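PDB 5IE2: oxalate--CoA ligase from Arabidopsis thaliana, which belongs to the ANL superfamily of AMP-binding enzymes and holds adenosine-5'-triphosphate between a large N-terminal domain and a small C-terminal domain. Local coordinates for residues A[169-174]-A[496-501]; A[260-265]-A[436-441]; A[84-89]-A[97-102]; A[207-212]-A[243-248]. All coordinates share one frame; numbering follows the deposited sequence.

Interaction 1 of 4, residues A[169-174]-A[496-501]; sequences HTSGTT and TASGKI. With ATP (adenosine-5'-triphosphate), chain C.
The Ser/Thr/Gly-rich phosphate-binding loop of the ANL fold here meets the lysine-bearing loop of the C-terminal domain, with Ser171 and Thr173 facing Ser498 and Lys500 around the triphosphate of ATP. Direct contact is slight. Ser171 OG lies 3.7 Å from Ser498 OG, and the outer methylenes of Lys500 pass alongside, CE by Ser171 OG and CD 4.1 Å from Thr173 OG1. Both hydroxyls turn to the nucleotide: Ser171 OG donates to O2A on the alpha phosphate (2.9 Å), while Thr173 OG1 donates to O1B on the beta phosphate (2.6 Å). The gamma phosphate is held by Thr170 OG1 and by the backbone N atoms of Gly172 and Thr174. At the positive phi of Gly172 (83°) a side chain would collide with the carbonyl O of Ser171, so glycine suits the turn. From the other side, Lys500 runs extended as far as CE and then bends at its last torsion (-97°), bringing NZ to the bridging O5' of ATP at 3.0 Å; NZ also bonds to Ser289 O. A type I turn from Thr496 to Gly499 shapes this second loop. Thr496 OG1 receives Lys500 N at 2.9 Å along a nearly straight bond (164°) and is hydrogen-bonded to Ser498 OG at 2.6 Å, which fixes the root of the lysine. The polar ends of Ser171, Thr173 and Lys500 all reach the nucleotide, so in this state the two loops are joined largely through the triphosphate.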
loop_
_atom_site.group_PDB
_atom_site.type_symbol
_atom_site.label_atom_id
_atom_site.label_comp_id
_atom_site.label_asym_id
_atom_site.label_seq_id
_atom_site.Cartn_x
_atom_site.Cartn_y
_atom_site.Cartn_z
ATOM N N HIS A 169 -8.742 7.117 3.015
ATOM C CA HIS A 169 -8.979 6.822 4.420
ATOM C C HIS A 169 -7.993 5.754 4.842
ATOM O O HIS A 169 -7.498 4.992 4.017
ATOM C CB HIS A 169 -10.406 6.346 4.668
ATOM C CG HIS A 169 -11.377 7.463 4.843
ATOM N ND1 HIS A 169 -11.976 8.110 3.779
ATOM C CD2 HIS A 169 -11.816 8.095 5.965
ATOM C CE1 HIS A 169 -12.768 9.070 4.243
ATOM N NE2 HIS A 169 -12.693 9.077 5.564
ATOM N N THR A 170 -7.661 5.730 6.122
ATOM C CA THR A 170 -6.802 4.664 6.644
ATOM C C THR A 170 -7.538 3.304 6.697
ATOM O O THR A 170 -8.766 3.275 6.641
ATOM C CB THR A 170 -6.283 5.022 8.004
ATOM O OG1 THR A 170 -7.383 5.387 8.850
ATOM C CG2 THR A 170 -5.295 6.202 7.868
ATOM N N SER A 171 -6.788 2.194 6.739
ATOM C CA SER A 171 -7.359 0.840 6.630
ATOM C C SER A 171 -8.330 0.405 7.766
ATOM O O SER A 171 -8.991 -0.621 7.626
ATOM C CB SER A 171 -6.220 -0.189 6.529
ATOM O OG SER A 171 -5.513 -0.063 5.296
ATOM N N GLY A 172 -8.425 1.152 8.871
ATOM C CA GLY A 172 -9.391 0.828 9.917
ATOM C C GLY A 172 -8.920 -0.246 10.914
ATOM O O GLY A 172 -9.708 -0.858 11.672
ATOM N N THR A 173 -7.607 -0.451 10.951
ATOM C CA THR A 173 -7.022 -1.491 11.772
ATOM C C THR A 173 -7.174 -1.255 13.293
ATOM O O THR A 173 -7.611 -2.151 14.019
ATOM C CB THR A 173 -5.530 -1.658 11.412
ATOM O OG1 THR A 173 -5.395 -1.883 9.991
ATOM C CG2 THR A 173 -4.903 -2.836 12.208
ATOM N N THR A 174 -6.793 -0.086 13.793
ATOM C CA THR A 174 -6.878 0.154 15.241
ATOM C C THR A 174 -7.875 1.260 15.575
ATOM O O THR A 174 -7.892 1.774 16.696
ATOM C CB THR A 174 -5.496 0.498 15.899
ATOM O OG1 THR A 174 -4.854 1.556 15.179
ATOM C CG2 THR A 174 -4.587 -0.716 15.919
ATOM N N THR A 496 -8.125 -7.663 4.879
ATOM C CA THR A 496 -8.577 -6.464 4.190
ATOM C C THR A 496 -8.383 -6.572 2.686
ATOM O O THR A 496 -7.771 -7.530 2.180
ATOM C CB THR A 496 -7.832 -5.231 4.689
ATOM O OG1 THR A 496 -6.443 -5.339 4.344
ATOM C CG2 THR A 496 -7.990 -5.098 6.185
ATOM N N ALA A 497 -8.905 -5.583 1.962
ATOM C CA ALA A 497 -8.684 -5.529 0.534
ATOM C C ALA A 497 -7.199 -5.339 0.249
ATOM O O ALA A 497 -6.688 -5.872 -0.751
ATOM C CB ALA A 497 -9.504 -4.390 -0.097
ATOM N N SER A 498 -6.534 -4.559 1.112
ATOM C CA SER A 498 -5.069 -4.350 1.078
ATOM C C SER A 498 -4.252 -5.646 1.346
ATOM O O SER A 498 -3.048 -5.679 1.063
ATOM C CB SER A 498 -4.605 -3.252 2.065
ATOM O OG SER A 498 -5.229 -3.237 3.340
ATOM N N GLY A 499 -4.889 -6.671 1.928
ATOM C CA GLY A 499 -4.215 -7.915 2.247
ATOM C C GLY A 499 -3.679 -8.011 3.677
ATOM O O GLY A 499 -2.795 -8.830 3.946
ATOM N N LYS A 500 -4.234 -7.223 4.605
ATOM C CA LYS A 500 -3.820 -7.301 6.019
ATOM C C LYS A 500 -4.781 -8.132 6.806
ATOM O O LYS A 500 -5.993 -7.964 6.686
ATOM C CB LYS A 500 -3.775 -5.927 6.724
ATOM C CG LYS A 500 -2.964 -4.824 6.097
ATOM C CD LYS A 500 -3.254 -3.485 6.861
ATOM C CE LYS A 500 -2.608 -2.254 6.180
ATOM N NZ LYS A 500 -1.261 -1.867 6.796
ATOM N N ILE A 501 -4.269 -9.009 7.653
ATOM C CA ILE A 501 -5.149 -9.704 8.578
ATOM C C ILE A 501 -5.300 -8.764 9.755
ATOM O O ILE A 501 -4.292 -8.395 10.330
ATOM C CB ILE A 501 -4.531 -11.058 9.016
ATOM C CG1 ILE A 501 -4.159 -11.921 7.792
ATOM C CG2 ILE A 501 -5.439 -11.788 10.020
ATOM C CD1 ILE A 501 -3.158 -13.073 8.127
HETATM P PG ATP C . -5.729 2.571 10.707
HETATM O O1G ATP C . -5.562 1.958 12.098
HETATM O O2G ATP C . -7.143 2.886 10.370
HETATM O O3G ATP C . -4.813 3.778 10.520
HETATM P PB ATP C . -3.728 1.080 9.257
HETATM O O1B ATP C . -3.604 -0.384 8.894
HETATM O O2B ATP C . -2.873 1.680 10.316
HETATM O O3B ATP C . -5.287 1.464 9.592
HETATM P PA ATP C . -2.310 1.852 6.783
HETATM O O1A ATP C . -1.849 3.292 6.602
HETATM O O2A ATP C . -2.823 1.092 5.622
HETATM O O3A ATP C . -3.520 1.887 7.850
HETATM O "O5'" ATP C . -1.163 1.045 7.556
HETATM C "C5'" ATP C . 0.041 1.651 8.090
HETATM C "C4'" ATP C . 0.471 0.773 9.279
HETATM O "O4'" ATP C . 0.915 -0.504 8.782
HETATM C "C3'" ATP C . 1.701 1.289 9.959
HETATM O "O3'" ATP C . 1.346 2.314 10.884
HETATM C "C2'" ATP C . 2.251 0.058 10.648
HETATM O "O2'" ATP C . 1.443 -0.236 11.799
HETATM C "C1'" ATP C . 1.925 -1.004 9.638
HETATM N N9 ATP C . 3.087 -1.361 8.790
HETATM C C8 ATP C . 3.422 -0.880 7.586
HETATM N N7 ATP C . 4.557 -1.508 7.148
HETATM C C5 ATP C . 4.906 -2.419 8.114
HETATM C C6 ATP C . 5.984 -3.422 8.278
HETATM N N6 ATP C . 6.902 -3.614 7.274
HETATM N N1 ATP C . 5.966 -4.153 9.417
HETATM C C2 ATP C . 5.026 -3.986 10.376
HETATM N N3 ATP C . 4.015 -3.083 10.299
HETATM C C4 ATP C . 3.936 -2.305 9.181
#

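Interaction 2 of 4, residues A[260-265]-A[436-441]; sequences VPTIHQ and VSQGVA
Gln265 and Gln438 reach across the junction between the large and small domains and clasp each other through their amides. Gln438 NE2 donates to Gln265 OE1 at 2.9 Å, and Gln265 NE2 returns a bond to Gln438 OE1 at 3.2 Å. The pair is reciprocal but not flat: the two amide planes stand 76° apart, and each donor approaches from above the other's carbonyl plane rather than along a lone pair. Gln438 OE1 has a second donor, Gly439 N of the next residue, at 3.0 Å, this time in the carbonyl plane and on a lone pair, so the amide is gripped by the strand backbone as well as by the helix. A bend at chi2 (62°) folds the Gln438 chain so that its amide can serve both. The inner end is the closer packed one: Thr262 CG2 lies 3.8 Å from Gln438 NE2, while Ile501 flanks the same amide and the buried Thr262 OG1 is bonded to Gly499 O. Gln265 opens the second turn of helix 261-273. Its partner is part of a classic beta bulge on the edge strand 436-446, where Ser437 and Gln438 both face Ile458 of the central strand 450-459. Toward Ser437 the fit is looser. Gln265 NE2 stays 3.5 Å from Ser437 O, and a water molecule fills in for direct contact, accepting from Gln265 NE2 at 3.0 Å and donating to Ser437 O at 2.9 Å, between two residues that are both partly exposed.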
loop_
_atom_site.group_PDB
_atom_site.type_symbol
_atom_site.label_atom_id
_atom_site.label_comp_id
_atom_site.label_asym_id
_atom_site.label_seq_id
_atom_site.Cartn_x
_atom_site.Cartn_y
_atom_site.Cartn_z
ATOM N N VAL A 260 2.380 -7.225 -0.352
ATOM C CA VAL A 260 2.279 -7.374 1.118
ATOM C C VAL A 260 2.552 -8.858 1.502
ATOM O O VAL A 260 2.410 -9.766 0.653
ATOM C CB VAL A 260 0.887 -6.934 1.622
ATOM C CG1 VAL A 260 0.630 -5.446 1.211
ATOM C CG2 VAL A 260 -0.221 -7.874 1.025
ATOM N N PRO A 261 2.905 -9.130 2.763
ATOM C CA PRO A 261 3.234 -10.524 3.117
ATOM C C PRO A 261 2.152 -11.567 2.741
ATOM O O PRO A 261 2.523 -12.653 2.296
ATOM C CB PRO A 261 3.400 -10.469 4.635
ATOM C CG PRO A 261 4.032 -9.068 4.849
ATOM C CD PRO A 261 3.234 -8.185 3.859
ATOM N N THR A 262 0.863 -11.270 2.867
ATOM C CA THR A 262 -0.120 -12.318 2.539
ATOM C C THR A 262 -0.090 -12.668 1.025
ATOM O O THR A 262 -0.282 -13.839 0.624
ATOM C CB THR A 262 -1.530 -11.935 2.956
ATOM O OG1 THR A 262 -1.884 -10.686 2.349
ATOM C CG2 THR A 262 -1.607 -11.808 4.517
ATOM N N ILE A 263 0.193 -11.662 0.192
ATOM C CA ILE A 263 0.310 -11.941 -1.237
ATOM C C ILE A 263 1.606 -12.704 -1.548
ATOM O O ILE A 263 1.587 -13.680 -2.339
ATOM C CB ILE A 263 0.220 -10.621 -2.063
ATOM C CG1 ILE A 263 -1.184 -10.026 -1.980
ATOM C CG2 ILE A 263 0.637 -10.852 -3.529
ATOM C CD1 ILE A 263 -2.293 -10.928 -2.603
ATOM N N HIS A 264 2.726 -12.308 -0.933
ATOM C CA HIS A 264 3.952 -13.092 -1.086
ATOM C C HIS A 264 3.711 -14.577 -0.684
ATOM O O HIS A 264 4.222 -15.489 -1.329
ATOM C CB HIS A 264 5.098 -12.535 -0.226
ATOM C CG HIS A 264 5.647 -11.242 -0.734
ATOM N ND1 HIS A 264 6.109 -11.095 -2.025
ATOM C CD2 HIS A 264 5.788 -10.032 -0.139
ATOM C CE1 HIS A 264 6.553 -9.856 -2.188
ATOM N NE2 HIS A 264 6.375 -9.191 -1.057
ATOM N N GLN A 265 2.944 -14.803 0.382
ATOM C CA GLN A 265 2.654 -16.203 0.804
ATOM C C GLN A 265 1.853 -16.951 -0.259
ATOM O O GLN A 265 2.118 -18.153 -0.508
ATOM C CB GLN A 265 1.906 -16.231 2.134
ATOM C CG GLN A 265 2.834 -15.890 3.331
ATOM C CD GLN A 265 2.051 -15.598 4.594
ATOM O OE1 GLN A 265 1.344 -14.574 4.682
ATOM N NE2 GLN A 265 2.155 -16.505 5.601
ATOM N N VAL A 436 2.325 -25.048 9.545
ATOM C CA VAL A 436 1.519 -23.831 9.568
ATOM C C VAL A 436 1.644 -23.085 8.238
ATOM O O VAL A 436 2.747 -22.777 7.769
ATOM C CB VAL A 436 1.929 -22.884 10.743
ATOM C CG1 VAL A 436 1.239 -21.574 10.611
ATOM C CG2 VAL A 436 1.605 -23.528 12.101
ATOM N N SER A 437 0.513 -22.836 7.602
ATOM C CA SER A 437 0.514 -22.084 6.356
ATOM C C SER A 437 0.253 -20.621 6.662
ATOM O O SER A 437 0.796 -19.722 5.986
ATOM C CB SER A 437 -0.528 -22.617 5.386
ATOM O OG SER A 437 -1.683 -21.823 5.476
ATOM N N GLN A 438 -0.605 -20.361 7.645
ATOM C CA GLN A 438 -0.815 -18.979 8.048
ATOM C C GLN A 438 -1.008 -18.865 9.559
ATOM O O GLN A 438 -1.466 -19.800 10.196
ATOM C CB GLN A 438 -2.011 -18.355 7.313
ATOM C CG GLN A 438 -2.212 -16.862 7.625
ATOM C CD GLN A 438 -1.014 -15.958 7.192
ATOM O OE1 GLN A 438 0.011 -15.850 7.901
ATOM N NE2 GLN A 438 -1.172 -15.280 6.028
ATOM N N GLY A 439 -0.645 -17.739 10.160
ATOM C CA GLY A 439 -0.832 -17.620 11.617
ATOM C C GLY A 439 -0.946 -16.182 12.097
ATOM O O GLY A 439 -0.322 -15.294 11.497
ATOM N N VAL A 440 -1.703 -15.935 13.172
ATOM C CA VAL A 440 -1.861 -14.565 13.661
ATOM C C VAL A 440 -2.033 -14.596 15.174
ATOM O O VAL A 440 -2.826 -15.386 15.707
ATOM C CB VAL A 440 -3.083 -13.808 13.014
ATOM C CG1 VAL A 440 -4.372 -14.583 13.264
ATOM C CG2 VAL A 440 -3.213 -12.376 13.566
ATOM N N ALA A 441 -1.255 -13.782 15.881
ATOM C CA ALA A 441 -1.381 -13.688 17.337
ATOM C C ALA A 441 -2.170 -12.455 17.708
ATOM O O ALA A 441 -2.161 -11.487 16.953
ATOM C CB ALA A 441 0.012 -13.646 18.026
HETATM O O HOH W 1 3.474 -19.134 5.200
#

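Interaction 3 of 4, residues A[84-89]-A[97-102]; sequences APLNAA and FYLSDS
Ser102 OG, carried by a residue whose CB packs 4.4 Å from Ala84 CB, sits in a cluster of oxygens at the end of helix 92-101. It is hydrogen-bonded to Ser104 OG and lies 2.8 Å from Tyr98 O and 3.1 Å from Leu99 O, though its one proton cannot serve both carbonyls fully at once. Beside it the contact is apolar. Leu86 points at the helix and forks over it: CD2 comes to 3.8 Å from Tyr98 CB, whereas CD1 meets Leu99 CD2 at 4.2 Å. The helix is the connection of a beta-alpha-beta crossover that leads from strand 82-85 to the parallel strand 104-110, passing over strand 58-61, whose Ala60 touches both leucines. Tyr98 presents CB to Leu86, and its chi1 of -73° then carries the ring away, to where it stacks with Tyr90 and meets His169 edge-to-face. Phe97 CD2 rests 3.7 Å above one face of that ring, near the rim. Beyond Leu86 the chain bends in an Asx turn, Asn87 OD1 accepting from Ala89 N at 2.9 Å with the donor well above the carbonyl plane.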
loop_
_atom_site.group_PDB
_atom_site.type_symbol
_atom_site.label_atom_id
_atom_site.label_comp_id
_atom_site.label_asym_id
_atom_site.label_seq_id
_atom_site.Cartn_x
_atom_site.Cartn_y
_atom_site.Cartn_z
ATOM N N ALA A 84 -10.170 10.755 -5.350
ATOM C CA ALA A 84 -10.595 9.966 -4.202
ATOM C C ALA A 84 -10.926 8.547 -4.720
ATOM O O ALA A 84 -12.095 8.252 -5.016
ATOM C CB ALA A 84 -11.815 10.619 -3.528
ATOM N N PRO A 85 -9.909 7.703 -4.844
ATOM C CA PRO A 85 -10.125 6.303 -5.290
ATOM C C PRO A 85 -10.870 5.537 -4.191
ATOM O O PRO A 85 -10.578 5.694 -3.001
ATOM C CB PRO A 85 -8.713 5.773 -5.503
ATOM C CG PRO A 85 -7.778 6.772 -4.879
ATOM C CD PRO A 85 -8.482 8.038 -4.649
ATOM N N LEU A 86 -11.852 4.731 -4.584
ATOM C CA LEU A 86 -12.681 3.999 -3.634
ATOM C C LEU A 86 -12.728 2.519 -4.037
ATOM O O LEU A 86 -12.731 2.198 -5.236
ATOM C CB LEU A 86 -14.104 4.576 -3.595
ATOM C CG LEU A 86 -14.201 6.028 -3.079
ATOM C CD1 LEU A 86 -15.648 6.498 -3.175
ATOM C CD2 LEU A 86 -13.700 6.138 -1.632
ATOM N N ASN A 87 -12.715 1.646 -3.042
ATOM C CA ASN A 87 -12.838 0.195 -3.207
ATOM C C ASN A 87 -14.088 -0.150 -3.998
ATOM O O ASN A 87 -15.168 0.156 -3.539
ATOM C CB ASN A 87 -12.907 -0.445 -1.797
ATOM C CG ASN A 87 -12.872 -1.987 -1.825
ATOM O OD1 ASN A 87 -13.096 -2.608 -2.855
ATOM N ND2 ASN A 87 -12.585 -2.593 -0.673
ATOM N N ALA A 88 -13.967 -0.824 -5.137
ATOM C CA ALA A 88 -15.131 -1.117 -5.961
ATOM C C ALA A 88 -16.116 -2.042 -5.250
ATOM O O ALA A 88 -17.277 -2.136 -5.673
ATOM C CB ALA A 88 -14.701 -1.753 -7.312
ATOM N N ALA A 89 -15.655 -2.705 -4.180
ATOM C CA ALA A 89 -16.484 -3.725 -3.506
ATOM C C ALA A 89 -17.369 -3.154 -2.402
ATOM O O ALA A 89 -18.093 -3.893 -1.720
ATOM C CB ALA A 89 -15.591 -4.824 -2.938
ATOM N N PHE A 97 -21.524 6.927 2.250
ATOM C CA PHE A 97 -20.702 7.528 3.296
ATOM C C PHE A 97 -19.394 8.148 2.758
ATOM O O PHE A 97 -19.054 9.271 3.129
ATOM C CB PHE A 97 -20.340 6.516 4.391
ATOM C CG PHE A 97 -19.424 7.095 5.445
ATOM C CD1 PHE A 97 -19.953 7.821 6.503
ATOM C CD2 PHE A 97 -18.046 6.967 5.341
ATOM C CE1 PHE A 97 -19.119 8.381 7.474
ATOM C CE2 PHE A 97 -17.193 7.550 6.293
ATOM C CZ PHE A 97 -17.743 8.251 7.367
ATOM N N TYR A 98 -18.642 7.406 1.937
ATOM C CA TYR A 98 -17.339 7.895 1.511
ATOM C C TYR A 98 -17.463 9.017 0.481
ATOM O O TYR A 98 -16.622 9.910 0.430
ATOM C CB TYR A 98 -16.492 6.724 0.948
ATOM C CG TYR A 98 -16.013 5.827 2.082
ATOM C CD1 TYR A 98 -15.176 6.337 3.066
ATOM C CD2 TYR A 98 -16.424 4.490 2.185
ATOM C CE1 TYR A 98 -14.761 5.563 4.135
ATOM C CE2 TYR A 98 -16.010 3.692 3.259
ATOM C CZ TYR A 98 -15.162 4.241 4.227
ATOM O OH TYR A 98 -14.718 3.500 5.318
ATOM N N LEU A 99 -18.474 8.949 -0.368
ATOM C CA LEU A 99 -18.723 10.025 -1.318
ATOM C C LEU A 99 -19.072 11.310 -0.578
ATOM O O LEU A 99 -18.557 12.366 -0.931
ATOM C CB LEU A 99 -19.831 9.661 -2.301
ATOM C CG LEU A 99 -19.490 8.624 -3.370
ATOM C CD1 LEU A 99 -20.782 8.218 -4.060
ATOM C CD2 LEU A 99 -18.518 9.221 -4.443
ATOM N N SER A 100 -19.937 11.224 0.438
ATOM C CA SER A 100 -20.306 12.405 1.211
ATOM C C SER A 100 -19.112 12.959 2.001
ATOM O O SER A 100 -18.824 14.160 1.965
ATOM C CB SER A 100 -21.454 12.066 2.171
ATOM O OG SER A 100 -21.728 13.169 2.999
ATOM N N ASP A 101 -18.414 12.078 2.700
ATOM C CA ASP A 101 -17.303 12.480 3.553
ATOM C C ASP A 101 -16.122 13.119 2.818
ATOM O O ASP A 101 -15.448 13.984 3.376
ATOM C CB ASP A 101 -16.799 11.259 4.320
ATOM C CG ASP A 101 -15.790 11.618 5.383
ATOM O OD1 ASP A 101 -16.176 12.232 6.397
ATOM O OD2 ASP A 101 -14.600 11.296 5.196
ATOM N N SER A 102 -15.868 12.691 1.580
ATOM C CA SER A 102 -14.788 13.215 0.758
ATOM C C SER A 102 -15.199 14.521 0.035
ATOM O O SER A 102 -14.361 15.160 -0.611
ATOM C CB SER A 102 -14.390 12.155 -0.284
ATOM O OG SER A 102 -15.502 11.906 -1.152
#

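Interaction 4 of 4, residues A[207-212]-A[243-248]; sequences VIVLPL and TTFWPD
The ring of Phe245 has Val207 CG1 at its edge, near the ring plane and 4.3 Å from CD1, and Val209 CG1 set obliquely to it, 3.4 Å from CE1. It also makes an edge-to-face contact with Tyr257, and its own CE2 sits 3.6 Å above the centre of one face of Trp246. These groups join helix 242-251 to the edge strand 205-207 and the loop that follows it. That strand leads through helix 215-227 to the parallel strand 231-234, a beta-alpha-beta unit of the N-terminal domain's four-stranded mixed sheet. Phe245 turns CG anti to its own backbone N (chi1 177°), which swings the ring from the flank of the helix to the two valines. The Val209 methyl is pressed closely against the ring, being also 3.5 Å from Phe245 CD1, and Ile263 of helix 261-273 touches Val209 as well. All four touching residues are buried. The helix is kinked at Pro247, whose N lacks a bond to the preceding turn, and resumes with Asp248 N bonded to Thr244 O at 3.0 Å. Asp248, about one turn after Phe245, crosses Val207 at about a right angle. CG2 of Val207 rests on the CB and backbone C of Asp248, both at 3.9 Å, and the carboxylate turns to another partner, OD1 being hydrogen-bonded to Ser26 OG.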
loop_
_atom_site.group_PDB
_atom_site.type_symbol
_atom_site.label_atom_id
_atom_site.label_comp_id
_atom_site.label_asym_id
_atom_site.label_seq_id
_atom_site.Cartn_x
_atom_site.Cartn_y
_atom_site.Cartn_z
ATOM N N VAL A 207 4.836 -5.720 -12.420
ATOM C CA VAL A 207 3.428 -6.104 -12.551
ATOM C C VAL A 207 2.739 -5.717 -11.247
ATOM O O VAL A 207 3.244 -6.067 -10.189
ATOM C CB VAL A 207 3.260 -7.630 -12.789
ATOM C CG1 VAL A 207 1.767 -8.057 -12.680
ATOM C CG2 VAL A 207 3.886 -8.011 -14.173
ATOM N N ILE A 208 1.629 -4.999 -11.343
ATOM C CA ILE A 208 0.851 -4.557 -10.167
ATOM C C ILE A 208 0.012 -5.723 -9.629
ATOM O O ILE A 208 -0.827 -6.293 -10.362
ATOM C CB ILE A 208 -0.100 -3.391 -10.516
ATOM C CG1 ILE A 208 0.683 -2.213 -11.109
ATOM C CG2 ILE A 208 -0.933 -2.985 -9.252
ATOM C CD1 ILE A 208 1.625 -1.567 -10.104
ATOM N N VAL A 209 0.216 -6.055 -8.347
ATOM C CA VAL A 209 -0.503 -7.147 -7.721
ATOM C C VAL A 209 -1.290 -6.686 -6.489
ATOM O O VAL A 209 -1.791 -7.529 -5.709
ATOM C CB VAL A 209 0.452 -8.308 -7.298
ATOM C CG1 VAL A 209 1.179 -8.910 -8.577
ATOM C CG2 VAL A 209 1.490 -7.844 -6.223
ATOM N N LEU A 210 -1.422 -5.370 -6.323
ATOM C CA LEU A 210 -2.166 -4.830 -5.183
ATOM C C LEU A 210 -3.219 -3.844 -5.651
ATOM O O LEU A 210 -3.000 -3.203 -6.673
ATOM C CB LEU A 210 -1.191 -4.074 -4.228
ATOM C CG LEU A 210 -0.041 -4.885 -3.580
ATOM C CD1 LEU A 210 0.925 -3.945 -2.848
ATOM C CD2 LEU A 210 -0.589 -5.931 -2.578
ATOM N N PRO A 211 -4.283 -3.596 -4.847
ATOM C CA PRO A 211 -5.274 -2.581 -5.276
ATOM C C PRO A 211 -4.718 -1.175 -5.405
ATOM O O PRO A 211 -3.984 -0.726 -4.530
ATOM C CB PRO A 211 -6.358 -2.618 -4.165
ATOM C CG PRO A 211 -5.721 -3.350 -3.000
ATOM C CD PRO A 211 -4.667 -4.264 -3.581
ATOM N N LEU A 212 -5.046 -0.488 -6.499
ATOM C CA LEU A 212 -4.554 0.874 -6.697
ATOM C C LEU A 212 -5.360 1.904 -5.924
ATOM O O LEU A 212 -5.047 3.089 -6.020
ATOM C CB LEU A 212 -4.536 1.225 -8.195
ATOM C CG LEU A 212 -3.550 0.338 -8.972
ATOM C CD1 LEU A 212 -3.700 0.561 -10.510
ATOM C CD2 LEU A 212 -2.096 0.662 -8.582
ATOM N N THR A 243 -2.085 -17.345 -10.909
ATOM C CA THR A 243 -1.789 -18.160 -12.086
ATOM C C THR A 243 -1.198 -17.335 -13.216
ATOM O O THR A 243 -0.437 -17.865 -14.014
ATOM C CB THR A 243 -3.052 -18.924 -12.573
ATOM O OG1 THR A 243 -4.054 -18.002 -12.988
ATOM C CG2 THR A 243 -3.608 -19.683 -11.457
ATOM N N THR A 244 -1.544 -16.054 -13.335
ATOM C CA THR A 244 -0.983 -15.294 -14.452
ATOM C C THR A 244 0.211 -14.426 -14.067
ATOM O O THR A 244 0.801 -13.800 -14.936
ATOM C CB THR A 244 -2.016 -14.370 -15.098
ATOM O OG1 THR A 244 -2.471 -13.415 -14.133
ATOM C CG2 THR A 244 -3.215 -15.204 -15.648
ATOM N N PHE A 245 0.535 -14.383 -12.770
ATOM C CA PHE A 245 1.595 -13.476 -12.261
ATOM C C PHE A 245 2.924 -13.675 -12.975
ATOM O O PHE A 245 3.468 -12.720 -13.555
ATOM C CB PHE A 245 1.776 -13.668 -10.741
ATOM C CG PHE A 245 2.886 -12.833 -10.166
ATOM C CD1 PHE A 245 2.833 -11.447 -10.300
ATOM C CD2 PHE A 245 3.985 -13.420 -9.543
ATOM C CE1 PHE A 245 3.850 -10.626 -9.790
ATOM C CE2 PHE A 245 5.028 -12.599 -9.025
ATOM C CZ PHE A 245 4.952 -11.209 -9.160
ATOM N N TRP A 246 3.490 -14.891 -12.913
ATOM C CA TRP A 246 4.805 -15.085 -13.480
ATOM C C TRP A 246 4.781 -15.037 -14.999
ATOM O O TRP A 246 5.723 -14.521 -15.571
ATOM C CB TRP A 246 5.451 -16.393 -13.001
ATOM C CG TRP A 246 5.922 -16.255 -11.528
ATOM C CD1 TRP A 246 5.417 -16.916 -10.448
ATOM C CD2 TRP A 246 6.954 -15.393 -11.030
ATOM N NE1 TRP A 246 6.067 -16.525 -9.296
ATOM C CE2 TRP A 246 7.012 -15.582 -9.626
ATOM C CE3 TRP A 246 7.840 -14.492 -11.635
ATOM C CZ2 TRP A 246 7.935 -14.910 -8.817
ATOM C CZ3 TRP A 246 8.751 -13.799 -10.831
ATOM C CH2 TRP A 246 8.798 -14.021 -9.431
ATOM N N PRO A 247 3.719 -15.566 -15.641
ATOM C CA PRO A 247 3.700 -15.325 -17.104
ATOM C C PRO A 247 3.743 -13.843 -17.503
ATOM O O PRO A 247 4.431 -13.495 -18.480
ATOM C CB PRO A 247 2.398 -15.982 -17.535
ATOM C CG PRO A 247 2.298 -17.172 -16.603
ATOM C CD PRO A 247 2.751 -16.626 -15.263
ATOM N N ASP A 248 3.021 -12.996 -16.765
ATOM C CA ASP A 248 3.077 -11.549 -17.011
ATOM C C ASP A 248 4.445 -10.958 -16.689
ATOM O O ASP A 248 4.937 -10.101 -17.436
ATOM C CB ASP A 248 2.003 -10.812 -16.212
ATOM C CG ASP A 248 0.599 -10.925 -16.841
ATOM O OD1 ASP A 248 0.502 -11.364 -18.018
ATOM O OD2 ASP A 248 -0.395 -10.578 -16.154
#

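Overall arrangement
From the N terminus, interaction 3 closes first, a short loop that ties a sheet edge to its crossover helix. Segment 169-174 then opens the long loop closed by interaction 1 near the C terminus. Inside it lie two successive contacts: interaction 4, between an edge strand and helix 242-251, and interaction 2, which starts at helix 261-273 and ends in the small domain. No contact crosses another. Interactions 1 and 2 both join the two domains and touch where Val260 packs on Ser498. His169 and Ala497 reach interaction 3, Pro211 links interaction 4 to the 496-501 loop, and Leu210 packs against Val260 of interaction 2.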